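Local coordinates for glycosyl hyrolase, family 3 (Deinococcus radiodurans, PDB 3TEV), which probably hydrolyses O-glycosidic bonds as a family 3 glycoside hydrolase built on a TIM-barrel domain, at residues P175-F180 with P217-I222; I222-I227 with G257-D262; L240-L245 with A279-R284. All blocks are in the same frame, centred on the assembly; numbering follows the deposited sequence.

Contact 1. Residues P175-F180 with P217-I222; sequences PCAKHF and PETPAI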
# COMPACT_ATOMS: atom_id res chain seq x y z
N PRO A 175 -3.15 -8.96 2.10
CA PRO A 175 -3.90 -7.97 1.34
C PRO A 175 -3.56 -6.59 1.89
O PRO A 175 -3.09 -6.48 3.02
CB PRO A 175 -5.35 -8.34 1.66
CG PRO A 175 -5.29 -8.87 3.04
CD PRO A 175 -3.94 -9.50 3.23
N CYS A 176 -3.78 -5.54 1.13
CA CYS A 176 -3.52 -4.19 1.63
C CYS A 176 -4.72 -3.32 1.33
O CYS A 176 -5.03 -3.08 0.17
CB CYS A 176 -2.26 -3.62 0.97
SG CYS A 176 -1.73 -1.97 1.54
N ALA A 177 -5.41 -2.87 2.38
CA ALA A 177 -6.58 -2.00 2.23
C ALA A 177 -6.16 -0.61 1.72
O ALA A 177 -5.14 -0.07 2.16
CB ALA A 177 -7.29 -1.88 3.56
N LYS A 178 -6.93 -0.04 0.81
CA LYS A 178 -6.64 1.29 0.29
C LYS A 178 -7.94 2.06 0.00
O LYS A 178 -9.00 1.43 -0.09
CB LYS A 178 -5.77 1.18 -0.96
CG LYS A 178 -6.35 0.28 -2.01
CD LYS A 178 -5.38 0.02 -3.15
CE LYS A 178 -6.15 -0.50 -4.36
NZ LYS A 178 -5.26 -1.02 -5.42
N HIS A 179 -7.92 3.40 -0.09
CA HIS A 179 -6.76 4.28 0.23
C HIS A 179 -7.08 5.11 1.46
O HIS A 179 -7.88 6.05 1.39
CB HIS A 179 -6.48 5.25 -0.90
CG HIS A 179 -6.42 4.62 -2.25
ND1 HIS A 179 -7.53 4.08 -2.87
CD2 HIS A 179 -5.38 4.44 -3.10
CE1 HIS A 179 -7.17 3.60 -4.05
NE2 HIS A 179 -5.87 3.80 -4.21
N PHE A 180 -6.44 4.79 2.56
CA PHE A 180 -6.73 5.45 3.81
C PHE A 180 -6.35 6.94 3.76
O PHE A 180 -5.27 7.28 3.30
CB PHE A 180 -5.98 4.72 4.91
CG PHE A 180 -6.25 5.24 6.26
CD1 PHE A 180 -7.37 4.82 6.96
CD2 PHE A 180 -5.40 6.17 6.83
CE1 PHE A 180 -7.63 5.31 8.22
CE2 PHE A 180 -5.65 6.68 8.08
CZ PHE A 180 -6.77 6.25 8.78
N PRO A 217 -8.48 -5.19 12.87
CA PRO A 217 -7.83 -6.43 13.33
C PRO A 217 -7.61 -7.48 12.22
O PRO A 217 -6.84 -8.42 12.42
CB PRO A 217 -8.78 -6.99 14.42
CG PRO A 217 -9.86 -5.94 14.63
CD PRO A 217 -9.85 -5.04 13.42
N GLU A 218 -8.28 -7.32 11.08
CA GLU A 218 -8.14 -8.23 9.94
C GLU A 218 -7.26 -7.65 8.83
O GLU A 218 -7.06 -8.29 7.80
CB GLU A 218 -9.51 -8.56 9.33
CG GLU A 218 -10.31 -9.64 10.04
CD GLU A 218 -11.02 -9.12 11.27
OE1 GLU A 218 -11.38 -7.91 11.28
OE2 GLU A 218 -11.21 -9.90 12.24
N THR A 219 -6.76 -6.43 9.02
CA THR A 219 -6.00 -5.72 7.99
C THR A 219 -4.49 -5.67 8.32
O THR A 219 -4.07 -4.87 9.14
CB THR A 219 -6.57 -4.29 7.80
OG1 THR A 219 -7.99 -4.35 7.60
CG2 THR A 219 -5.93 -3.60 6.60
N PRO A 220 -3.68 -6.51 7.66
CA PRO A 220 -2.24 -6.56 7.96
C PRO A 220 -1.43 -5.37 7.40
O PRO A 220 -0.31 -5.11 7.87
CB PRO A 220 -1.78 -7.86 7.31
CG PRO A 220 -3.01 -8.46 6.67
CD PRO A 220 -4.05 -7.43 6.57
N ALA A 221 -2.00 -4.67 6.40
CA ALA A 221 -1.36 -3.53 5.74
C ALA A 221 -2.40 -2.54 5.23
O ALA A 221 -3.51 -2.94 4.80
CB ALA A 221 -0.49 -3.98 4.60
N ILE A 222 -2.05 -1.26 5.30
CA ILE A 222 -2.90 -0.19 4.84
C ILE A 222 -2.10 0.75 3.95
O ILE A 222 -0.99 1.13 4.31
CB ILE A 222 -3.42 0.62 6.02
CG1 ILE A 222 -4.38 -0.24 6.87
CG2 ILE A 222 -4.15 1.87 5.52
CD1 ILE A 222 -5.02 0.50 8.04
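The F180 ring meets I222 obliquely: the CG2 methyl of I222 lies 4.0 Å from F180 CG and 3.4 Å from F180 CB, so the root of the phenylalanine carries most of the touch. F212 approaches the same ring edge-to-face, while I244, L248 and L249 of helix 242-252 pack around it. The other flat group, H179, has K178 CB over the centre of one face and the ring of H183 in an edge-to-face contact. H179 follows a cis peptide bond, and the chain turns a corner there.

Upstream of that corner, A177 and I222 form a parallel beta bridge between strands 174-180 and 221-224 of the TIM barrel. A177 N donates to A221 O (3.1 Å), with 145° at the hydrogen; the donor lies 29° out of the A221 carbonyl plane. The same oxygen receives a CA-H...O contact from C176 CA, and A177 O takes one from I222 CA; A177 O is probably also bonded to the backbone N of M223, one residue further along the strand. C176 SG, anti to its own nitrogen (chi1 -177°), rests beside the A221-I222 peptide link, 3.7 Å from I222 C and 3.9 Å from A221 CB. On the face shared by A177 and I222, the methyl of A177 meets T219 CG2 at 3.7 Å. T219 holds CG2 anti to the backbone N, which brings the methyl to A177; OG1 is occupied by the carbonyl of L215. At the start of the strands the two prolines cross at about a right angle, P175 CD lying 3.7 Å from P220 CG, and helix 154-169 covers P175 through L165, H168 and T169.

Contact 2. Residues I222-I227 with G257-D262; sequences IMTAHI and GVIVTD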
# COMPACT_ATOMS: atom_id res chain seq x y z
N ILE A 222 -2.05 -1.26 5.30
CA ILE A 222 -2.90 -0.19 4.84
C ILE A 222 -2.10 0.75 3.95
O ILE A 222 -0.99 1.13 4.31
CB ILE A 222 -3.42 0.62 6.02
CG1 ILE A 222 -4.38 -0.24 6.87
CG2 ILE A 222 -4.15 1.87 5.52
CD1 ILE A 222 -5.02 0.50 8.04
N MSE A 223 -2.66 1.13 2.80
CA MSE A 223 -2.04 2.09 1.91
C MSE A 223 -2.72 3.43 2.07
O MSE A 223 -3.97 3.52 2.04
CB MSE A 223 -2.14 1.65 0.47
CG MSE A 223 -1.33 2.53 -0.48
SE MSE A 223 -2.00 2.32 -2.26
CE MSE A 223 -0.39 2.20 -3.25
N THR A 224 -1.91 4.48 2.25
CA THR A 224 -2.45 5.81 2.49
C THR A 224 -2.65 6.60 1.21
O THR A 224 -1.96 6.40 0.22
CB THR A 224 -1.47 6.66 3.26
OG1 THR A 224 -0.37 6.95 2.38
CG2 THR A 224 -0.98 5.92 4.45
N ALA A 225 -3.52 7.57 1.30
CA ALA A 225 -3.94 8.43 0.21
C ALA A 225 -3.27 9.81 0.27
O ALA A 225 -3.20 10.41 1.33
CB ALA A 225 -5.45 8.61 0.38
N HIS A 226 -2.83 10.33 -0.88
CA HIS A 226 -2.35 11.71 -0.97
C HIS A 226 -3.53 12.69 -0.95
O HIS A 226 -3.73 13.44 -1.89
CB HIS A 226 -1.55 11.95 -2.26
CG HIS A 226 -0.41 11.00 -2.47
ND1 HIS A 226 0.46 10.62 -1.46
CD2 HIS A 226 0.04 10.39 -3.60
CE1 HIS A 226 1.37 9.80 -1.95
NE2 HIS A 226 1.14 9.65 -3.24
N ILE A 227 -4.32 12.68 0.12
CA ILE A 227 -5.50 13.53 0.19
C ILE A 227 -5.47 14.36 1.46
O ILE A 227 -5.06 13.87 2.51
CB ILE A 227 -6.79 12.65 0.16
CG1 ILE A 227 -6.83 11.81 -1.12
CG2 ILE A 227 -8.07 13.51 0.33
CD1 ILE A 227 -7.78 10.61 -1.01
N GLY A 257 -0.20 -2.71 12.19
CA GLY A 257 0.19 -3.28 10.92
C GLY A 257 1.06 -2.35 10.09
O GLY A 257 1.47 -1.29 10.57
N VAL A 258 1.32 -2.73 8.84
CA VAL A 258 2.19 -1.99 7.93
C VAL A 258 1.43 -0.79 7.35
O VAL A 258 0.30 -0.94 6.86
CB VAL A 258 2.65 -2.91 6.78
CG1 VAL A 258 3.30 -2.11 5.61
CG2 VAL A 258 3.60 -4.01 7.33
N ILE A 259 2.04 0.39 7.40
CA ILE A 259 1.51 1.52 6.66
C ILE A 259 2.42 1.79 5.48
O ILE A 259 3.63 1.97 5.66
CB ILE A 259 1.40 2.76 7.53
CG1 ILE A 259 0.45 2.48 8.70
CG2 ILE A 259 0.96 3.97 6.69
CD1 ILE A 259 0.41 3.60 9.74
N VAL A 260 1.86 1.79 4.27
CA VAL A 260 2.62 2.06 3.05
C VAL A 260 2.05 3.31 2.38
O VAL A 260 0.85 3.52 2.43
CB VAL A 260 2.68 0.81 2.08
CG1 VAL A 260 1.28 0.39 1.66
CG2 VAL A 260 3.51 1.10 0.82
N THR A 261 2.89 4.16 1.80
CA THR A 261 2.41 5.36 1.11
C THR A 261 1.93 4.98 -0.27
O THR A 261 2.49 4.06 -0.88
CB THR A 261 3.54 6.30 0.79
OG1 THR A 261 4.35 5.69 -0.25
CG2 THR A 261 4.37 6.60 2.02
N ASP A 262 0.92 5.68 -0.80
CA ASP A 262 0.61 5.55 -2.22
C ASP A 262 1.86 5.95 -3.04
O ASP A 262 2.81 6.56 -2.51
CB ASP A 262 -0.60 6.43 -2.58
CG ASP A 262 -1.33 5.98 -3.87
OD1 ASP A 262 -0.75 5.22 -4.68
OD2 ASP A 262 -2.49 6.40 -4.08
O HOH W 1 -3.37 8.85 -3.48
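M223 and V260 pair across parallel strands 221-224 and 258-261 of the TIM barrel, which run on to the C-terminal strand ends, where barrel enzymes of this kind keep their active sites. Three good bonds make the ladder: V258 O receives I222 N, I222 O receives V260 N, and V260 O receives T224 N at 2.9 Å; toward its end D262 N adds only a weak bond to T224 O. Beside V260, the selenomethionine M223 sets CB 3.8 Å from V260 CG1, then bends at chi3 (-136°) so that CE comes 3.4 Å from D262 OD1. T224 turns its methyl onto I259, CG2 to CG2 at 3.5 Å, and its buried OG1 has no partner in the model. Farther along, D262 CB sits over one face of the H226 ring, 4.0 Å from the centroid, in a CH-pi contact. One water links D262 OD2 (2.7 Å) to H226 N (3.0 Å), while H226 NE2 is bonded to S263 O. T261 OG1 donates to D262 O and accepts from M291 N. Strand 290-291 thus lies beside 258-261, with M291 against M223 and V260, while helix 242-252 covers I259 and T224 through L249 and L245.

Contact 3. Residues L240-L245 with A279-R284; sequences LSPRIL and AVRALR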
# COMPACT_ATOMS: atom_id res chain seq x y z
N LEU A 240 1.61 12.35 4.39
CA LEU A 240 2.68 13.16 5.00
C LEU A 240 2.25 13.76 6.33
O LEU A 240 2.86 14.72 6.82
CB LEU A 240 3.12 14.28 4.05
CG LEU A 240 3.58 13.88 2.64
CD1 LEU A 240 3.78 15.12 1.75
CD2 LEU A 240 4.84 12.97 2.63
N SER A 241 1.18 13.23 6.90
CA SER A 241 0.55 13.79 8.08
C SER A 241 0.85 13.00 9.35
O SER A 241 0.31 11.92 9.54
CB SER A 241 -0.96 13.85 7.88
OG SER A 241 -1.62 14.21 9.09
N PRO A 242 1.71 13.52 10.23
CA PRO A 242 1.83 12.81 11.52
C PRO A 242 0.51 12.72 12.30
O PRO A 242 0.30 11.72 12.99
CB PRO A 242 2.87 13.64 12.30
CG PRO A 242 2.91 14.97 11.60
CD PRO A 242 2.56 14.72 10.16
N ARG A 243 -0.36 13.72 12.19
CA ARG A 243 -1.64 13.68 12.91
C ARG A 243 -2.48 12.47 12.45
O ARG A 243 -3.17 11.84 13.27
CB ARG A 243 -2.43 14.98 12.74
CG ARG A 243 -1.77 16.19 13.41
CD ARG A 243 -2.60 17.48 13.29
NE ARG A 243 -3.93 17.31 13.89
CZ ARG A 243 -4.63 18.26 14.49
NH1 ARG A 243 -4.15 19.50 14.60
NH2 ARG A 243 -5.83 17.97 14.99
N ILE A 244 -2.41 12.14 11.16
CA ILE A 244 -3.23 11.07 10.62
C ILE A 244 -2.57 9.70 10.79
O ILE A 244 -3.17 8.78 11.34
CB ILE A 244 -3.61 11.33 9.15
CG1 ILE A 244 -4.56 12.55 9.08
CG2 ILE A 244 -4.20 10.05 8.53
CD1 ILE A 244 -5.01 12.94 7.70
N LEU A 245 -1.32 9.58 10.34
CA LEU A 245 -0.66 8.29 10.40
C LEU A 245 -0.32 7.87 11.83
O LEU A 245 -0.46 6.68 12.15
CB LEU A 245 0.57 8.27 9.51
CG LEU A 245 0.37 8.65 8.05
CD1 LEU A 245 1.65 8.43 7.31
CD2 LEU A 245 -0.77 7.87 7.35
N ALA A 279 9.51 11.45 0.78
CA ALA A 279 9.70 10.13 1.32
C ALA A 279 10.16 10.17 2.80
O ALA A 279 9.68 9.42 3.63
CB ALA A 279 10.66 9.35 0.47
N VAL A 280 11.07 11.09 3.12
CA VAL A 280 11.54 11.24 4.48
C VAL A 280 10.38 11.70 5.38
O VAL A 280 10.16 11.16 6.46
CB VAL A 280 12.78 12.18 4.55
CG1 VAL A 280 13.07 12.66 5.96
CG2 VAL A 280 14.00 11.46 3.95
N ARG A 281 9.61 12.66 4.88
CA ARG A 281 8.45 13.17 5.63
C ARG A 281 7.40 12.07 5.88
O ARG A 281 6.87 11.97 6.99
CB ARG A 281 7.86 14.39 4.92
CG ARG A 281 6.55 14.93 5.51
CD ARG A 281 6.70 15.76 6.84
NE ARG A 281 5.40 16.19 7.38
CZ ARG A 281 5.24 17.06 8.39
NH1 ARG A 281 6.29 17.63 8.98
NH2 ARG A 281 4.02 17.37 8.80
N ALA A 282 7.15 11.20 4.88
CA ALA A 282 6.22 10.08 5.07
C ALA A 282 6.69 9.13 6.17
O ALA A 282 5.89 8.71 7.01
CB ALA A 282 6.01 9.30 3.76
N LEU A 283 7.99 8.79 6.16
CA LEU A 283 8.51 7.87 7.15
C LEU A 283 8.40 8.51 8.53
O LEU A 283 7.91 7.88 9.46
CB LEU A 283 9.94 7.46 6.83
CG LEU A 283 10.09 6.57 5.59
CD1 LEU A 283 11.54 6.61 5.09
CD2 LEU A 283 9.61 5.11 5.84
N ARG A 284 8.78 9.79 8.64
CA ARG A 284 8.70 10.51 9.92
C ARG A 284 7.26 10.59 10.42
O ARG A 284 7.00 10.39 11.61
CB ARG A 284 9.27 11.93 9.79
CG ARG A 284 10.77 12.03 9.82
CD ARG A 284 11.22 13.50 9.97
NE ARG A 284 12.65 13.58 10.26
CZ ARG A 284 13.53 14.30 9.56
NH1 ARG A 284 13.14 15.03 8.53
NH2 ARG A 284 14.80 14.29 9.91
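L240 and R281 join two helices in the outer layer of the TIM barrel: L240 lies just before helix 242-252, and R281 belongs to helix 275-285. A hydrogen bond links them. R281 NE donates to L240 O at 3.0 Å, with 159° at the hydrogen, and the oxygen stands at the guanidinium edge, close to its plane. R281 reaches it because CG is anti to the backbone N (chi1 174°) and the chain then bends at chi2 (76°), laying its aliphatic part against the leucine, CG to L240 CB 3.8 Å. Replacing R281 by an alanine would probably cost L240 O its side-chain donor and bare one flank of L240 and P242. Deeper in the contact, L240 CD2 packs over the helix backbone, 3.7 Å from A282 N and 4.0 Å from A282 CB. V290 of strand 290-291 also touches A282. S241 N-caps helix 242-252: its OG accepts from I244 N at 3.0 Å and is also bonded to D233 OD2. Next to it P242 crosses the arginine at about a right angle, its CD 3.3 Å from R281 NH2.

Overall arrangement
All three contacts lie within the family 3 N-terminal domain. Contacts 1 and 2 share I222 and strand 221-224, which runs in the barrel sheet between 174-180 and 258-261; their centres are about 9 Å apart. M223 N and A177 O, like A225 N and F180 O, probably bond between them. Along the chain contact 1 comes first, ending at I222, where contact 2 begins, whereas the segments of contacts 2 and 3 alternate, helix 242-252 leading into strand 258-261. Contact 3, centred about 10 Å from contact 2 and about 17 Å from contact 1, belongs to the helical layer: A282 packs on T261 and I244 on F180, joining sheet to helices.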